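Local structure of acetyl-CoA acetyltransferase (Bacillus anthracis, 3SS6) at residues L189-E193 with S194-D198; K338-V341 with N342-V346. The protein probably catalyses the thiolase reaction, the reversible condensation of two acetyl-CoA molecules to acetoacetyl-CoA and free coenzyme A. All blocks are in the same frame, centred on the assembly; numbering follows the deposited sequence.

Contact 1 (L189-E193 with S194-D198)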
loop_
_atom_site.group_PDB
_atom_site.type_symbol
_atom_site.label_atom_id
_atom_site.label_comp_id
_atom_site.label_asym_id
_atom_site.label_seq_id
_atom_site.Cartn_x
_atom_site.Cartn_y
_atom_site.Cartn_z
ATOM N N LEU A 189 8.584 33.787 20.475
ATOM C CA LEU A 189 7.972 33.682 21.804
ATOM C C LEU A 189 7.608 35.056 22.360
ATOM O O LEU A 189 6.523 35.237 22.916
ATOM C CB LEU A 189 8.892 32.933 22.786
ATOM C CG LEU A 189 9.052 31.438 22.456
ATOM C CD1 LEU A 189 10.255 30.817 23.164
ATOM C CD2 LEU A 189 7.778 30.661 22.787
ATOM N N LYS A 190 8.515 36.016 22.197
ATOM C CA LYS A 190 8.288 37.379 22.658
ATOM C C LYS A 190 7.105 38.014 21.925
ATOM O O LYS A 190 6.244 38.624 22.550
ATOM C CB LYS A 190 9.562 38.218 22.481
ATOM C CG LYS A 190 9.551 39.578 23.167
ATOM C CD LYS A 190 8.789 40.629 22.374
ATOM C CE LYS A 190 9.059 42.025 22.946
ATOM N NZ LYS A 190 7.847 42.886 22.913
ATOM N N ALA A 191 7.057 37.860 20.605
ATOM C CA ALA A 191 5.952 38.420 19.830
ATOM C C ALA A 191 4.628 37.814 20.269
ATOM O O ALA A 191 3.620 38.510 20.406
ATOM C CB ALA A 191 6.168 38.195 18.342
ATOM N N ILE A 192 4.629 36.507 20.479
ATOM C CA ILE A 192 3.421 35.829 20.917
ATOM C C ILE A 192 2.950 36.374 22.266
ATOM O O ILE A 192 1.779 36.724 22.426
ATOM C CB ILE A 192 3.629 34.312 20.984
ATOM C CG1 ILE A 192 3.770 33.748 19.564
ATOM C CG2 ILE A 192 2.463 33.654 21.706
ATOM C CD1 ILE A 192 4.299 32.325 19.520
ATOM N N GLU A 193 3.865 36.451 23.226
ATOM C CA GLU A 193 3.538 36.940 24.562
ATOM C C GLU A 193 3.055 38.395 24.546
ATOM O O GLU A 193 2.183 38.776 25.330
ATOM C CB GLU A 193 4.751 36.789 25.486
ATOM C CG GLU A 193 4.571 37.380 26.877
ATOM C CD GLU A 193 3.489 36.685 27.693
ATOM O OE1 GLU A 193 3.097 35.547 27.343
ATOM O OE2 GLU A 193 3.028 37.287 28.689
ATOM N N SER A 194 3.616 39.196 23.644
ATOM C CA SER A 194 3.288 40.614 23.556
ATOM C C SER A 194 1.982 40.867 22.805
ATOM O O SER A 194 1.484 41.995 22.776
ATOM C CB SER A 194 4.432 41.388 22.895
ATOM O OG SER A 194 5.564 41.456 23.750
ATOM N N GLY A 195 1.438 39.820 22.196
ATOM C CA GLY A 195 0.171 39.915 21.490
ATOM C C GLY A 195 0.290 40.434 20.067
ATOM O O GLY A 195 -0.721 40.785 19.451
ATOM N N TYR A 196 1.511 40.478 19.537
ATOM C CA TYR A 196 1.733 41.023 18.194
ATOM C C TYR A 196 0.939 40.291 17.101
ATOM O O TYR A 196 0.588 40.887 16.070
ATOM C CB TYR A 196 3.219 40.979 17.814
ATOM C CG TYR A 196 4.139 41.866 18.621
ATOM C CD1 TYR A 196 3.641 42.841 19.484
ATOM C CD2 TYR A 196 5.518 41.746 18.496
ATOM C CE1 TYR A 196 4.497 43.654 20.212
ATOM C CE2 TYR A 196 6.374 42.549 19.222
ATOM C CZ TYR A 196 5.861 43.500 20.074
ATOM O OH TYR A 196 6.728 44.297 20.793
ATOM N N PHE A 197 0.681 39.004 17.308
ATOM C CA PHE A 197 0.035 38.188 16.275
ATOM C C PHE A 197 -1.469 38.041 16.517
ATOM O O PHE A 197 -2.163 37.387 15.746
ATOM C CB PHE A 197 0.638 36.776 16.226
ATOM C CG PHE A 197 2.111 36.729 15.902
ATOM C CD1 PHE A 197 2.719 37.726 15.149
ATOM C CD2 PHE A 197 2.886 35.669 16.350
ATOM C CE1 PHE A 197 4.083 37.654 14.851
ATOM C CE2 PHE A 197 4.234 35.591 16.054
ATOM C CZ PHE A 197 4.836 36.581 15.302
ATOM N N ASP A 198 -1.969 38.619 17.603
ATOM C CA ASP A 198 -3.370 38.442 17.966
ATOM C C ASP A 198 -4.328 38.798 16.831
ATOM O O ASP A 198 -5.260 38.048 16.536
ATOM C CB ASP A 198 -3.703 39.326 19.176
ATOM C CG ASP A 198 -3.154 38.782 20.468
ATOM O OD1 ASP A 198 -2.448 37.757 20.451
ATOM O OD2 ASP A 198 -3.428 39.396 21.519
HETATM O O HOH W 1 0.436 37.237 19.695
#

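Contact 2 (K338-V341 with N342-V346)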
loop_
_atom_site.group_PDB
_atom_site.type_symbol
_atom_site.label_atom_id
_atom_site.label_comp_id
_atom_site.label_asym_id
_atom_site.label_seq_id
_atom_site.Cartn_x
_atom_site.Cartn_y
_atom_site.Cartn_z
ATOM N N LYS A 338 16.681 44.647 11.158
ATOM C CA LYS A 338 15.499 44.939 10.350
ATOM C C LYS A 338 14.865 43.690 9.759
ATOM O O LYS A 338 13.853 43.784 9.069
ATOM C CB LYS A 338 15.860 45.890 9.202
ATOM C CG LYS A 338 16.515 47.160 9.678
ATOM C CD LYS A 338 16.233 48.336 8.765
ATOM C CE LYS A 338 16.786 48.121 7.383
ATOM N NZ LYS A 338 16.847 49.418 6.621
ATOM N N VAL A 339 15.445 42.527 10.028
ATOM C CA VAL A 339 15.031 41.303 9.330
ATOM C C VAL A 339 14.404 40.274 10.267
ATOM O O VAL A 339 14.950 39.991 11.319
ATOM C CB VAL A 339 16.254 40.627 8.659
ATOM C CG1 VAL A 339 15.809 39.380 7.895
ATOM C CG2 VAL A 339 16.965 41.608 7.731
ATOM N N ASN A 340 13.266 39.705 9.871
ATOM C CA ASN A 340 12.642 38.645 10.659
ATOM C C ASN A 340 12.527 39.037 12.136
ATOM O O ASN A 340 12.947 38.291 13.031
ATOM C CB ASN A 340 13.441 37.345 10.501
ATOM C CG ASN A 340 13.424 36.830 9.072
ATOM O OD1 ASN A 340 12.537 37.179 8.288
ATOM N ND2 ASN A 340 14.398 35.991 8.725
ATOM N N VAL A 341 11.940 40.202 12.387
ATOM C CA VAL A 341 12.058 40.814 13.709
ATOM C C VAL A 341 11.217 40.127 14.782
ATOM O O VAL A 341 11.431 40.364 15.976
ATOM C CB VAL A 341 11.758 42.330 13.693
ATOM C CG1 VAL A 341 12.718 43.053 12.759
ATOM C CG2 VAL A 341 10.306 42.595 13.304
ATOM N N ASN A 342 10.273 39.289 14.358
ATOM C CA ASN A 342 9.498 38.472 15.294
ATOM C C ASN A 342 9.738 36.988 15.052
ATOM O O ASN A 342 8.871 36.158 15.313
ATOM C CB ASN A 342 8.004 38.792 15.198
ATOM C CG ASN A 342 7.682 40.196 15.669
ATOM O OD1 ASN A 342 8.207 40.654 16.679
ATOM N ND2 ASN A 342 6.837 40.898 14.921
ATOM N N GLY A 343 10.910 36.667 14.516
ATOM C CA GLY A 343 11.252 35.288 14.209
ATOM C C GLY A 343 10.916 34.869 12.786
ATOM O O GLY A 343 10.345 35.627 11.998
ATOM N N SER A 344 11.284 33.644 12.445
ATOM C CA SER A 344 10.960 33.143 11.116
ATOM C C SER A 344 10.847 31.629 11.131
ATOM O O SER A 344 10.504 31.046 12.159
ATOM C CB SER A 344 11.975 33.647 10.080
ATOM O OG SER A 344 11.606 33.257 8.755
ATOM N N GLY A 345 11.137 30.994 9.996
ATOM C CA GLY A 345 10.865 29.575 9.830
ATOM C C GLY A 345 11.429 28.630 10.872
ATOM O O GLY A 345 10.823 27.597 11.162
ATOM N N VAL A 346 12.592 28.945 11.434
ATOM C CA VAL A 346 13.162 28.030 12.410
ATOM C C VAL A 346 12.309 27.994 13.676
ATOM O O VAL A 346 11.991 26.919 14.201
ATOM C CB VAL A 346 14.625 28.348 12.733
ATOM C CG1 VAL A 346 15.096 27.491 13.911
ATOM C CG2 VAL A 346 15.490 28.096 11.495
HETATM O O HOH W 2 10.647 35.385 7.367
#

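Contact 1 (L189-E193 with S194-D198)
Lys-190 reaches past the end of its helix to two hydroxyls: NZ donates to Ser-194 OG at 2.8 Å and to Tyr-196 OH at 2.8 Å. Its CG stands anti to the backbone N (chi1 -169°) and the chain bends at chi2 and again at chi4, which brings the ammonium round to both oxygens; a long, flexible lysine suits this exposed position.

Backbone bonds close the helix in a Schellman motif. Tyr-196 N reaches back to Ala-191 O (3.0 Å), while Gly-195 N binds Ile-192 O (3.1 Å). Gly-195 has positive phi (83°), a conformation easiest for a residue without a side chain, and it starts a type I turn to Asp-198. A water accepts a hydrogen bond from Phe-197 N and donates to Ile-192 O and Asp-198 OD1, tying the turn to the helix end.

Apolar packing centres on Ala-191, whose small CB meets Tyr-196 CD2 at 3.6 Å and lies over one face of the Phe-197 ring as a CH-pi contact, 4.1 Å from its centroid. Ile-192 CG1 touches the same ring at CD2.

The turn leads from helix 174-194 toward strand 204-207; Arg-369 of helix 352-370 and Arg-14 of strand 7-19 make cation-pi contacts with Tyr-196 and Phe-197.

Contact 2 (K338-V341 with N342-V346)
Asn-340 and Ser-344 meet on the closely packed side of a type I turn, where Ser-344 CB lies 3.6 Å from both CG and ND2 of Asn-340. The turn is closed by Gly-343 N, which donates to Asn-340 O over 3.0 Å. Gly-343 has phi 93° and psi 176°, angles at which a side chain would be jammed against the preceding carbonyl oxygen. Asn-340 itself has left-handed backbone angles, which asparagine adopts more readily than most residues.

The looser side lies around Val-341, which is partly exposed. Its CG2 approaches the backbone N of Asn-342 to 3.5 Å, but between the side chains the nearest atoms, Val-341 CG2 and Asn-342 ND2, are 4.2 Å apart. Asn-342 ND2 sends a weak hydrogen bond to Glu-366 OE1.

Buried polar groups are satisfied in turn. A water donates to Asn-340 OD1 (2.8 Å) and accepts from Ser-344 OG (2.7 Å), bridging side chains that do not bond directly. Ser-344 OG is also bonded to Glu-319 N. Because Asn-340 ND2 donates to the carbonyl Ile-317 O, which can only accept, the amide's flip is set, and this polar network fastens the turn before helix 345-348 to the end of strand 314-317 and the loop just after it.

Contact 1 lies in the N-terminal and contact 2 in the C-terminal thiolase domain, yet their centres are only 13 Å apart and they touch through Asn-342. Its OD1 packs 3.4 Å from Tyr-196 CD2 and 3.6 Å from Ala-191 CB, while its CB is 3.9 Å from Phe-197 CZ, so one side chain of contact 2 rests on the apolar patch of contact 1. Helix 174-194 adds polar links through Arg-183 and Ser-184, which bond to Val-339 O and Ser-344 N. The Phe-197 side chain is about 12 Å from a bound potassium ion, too far to coordinate it.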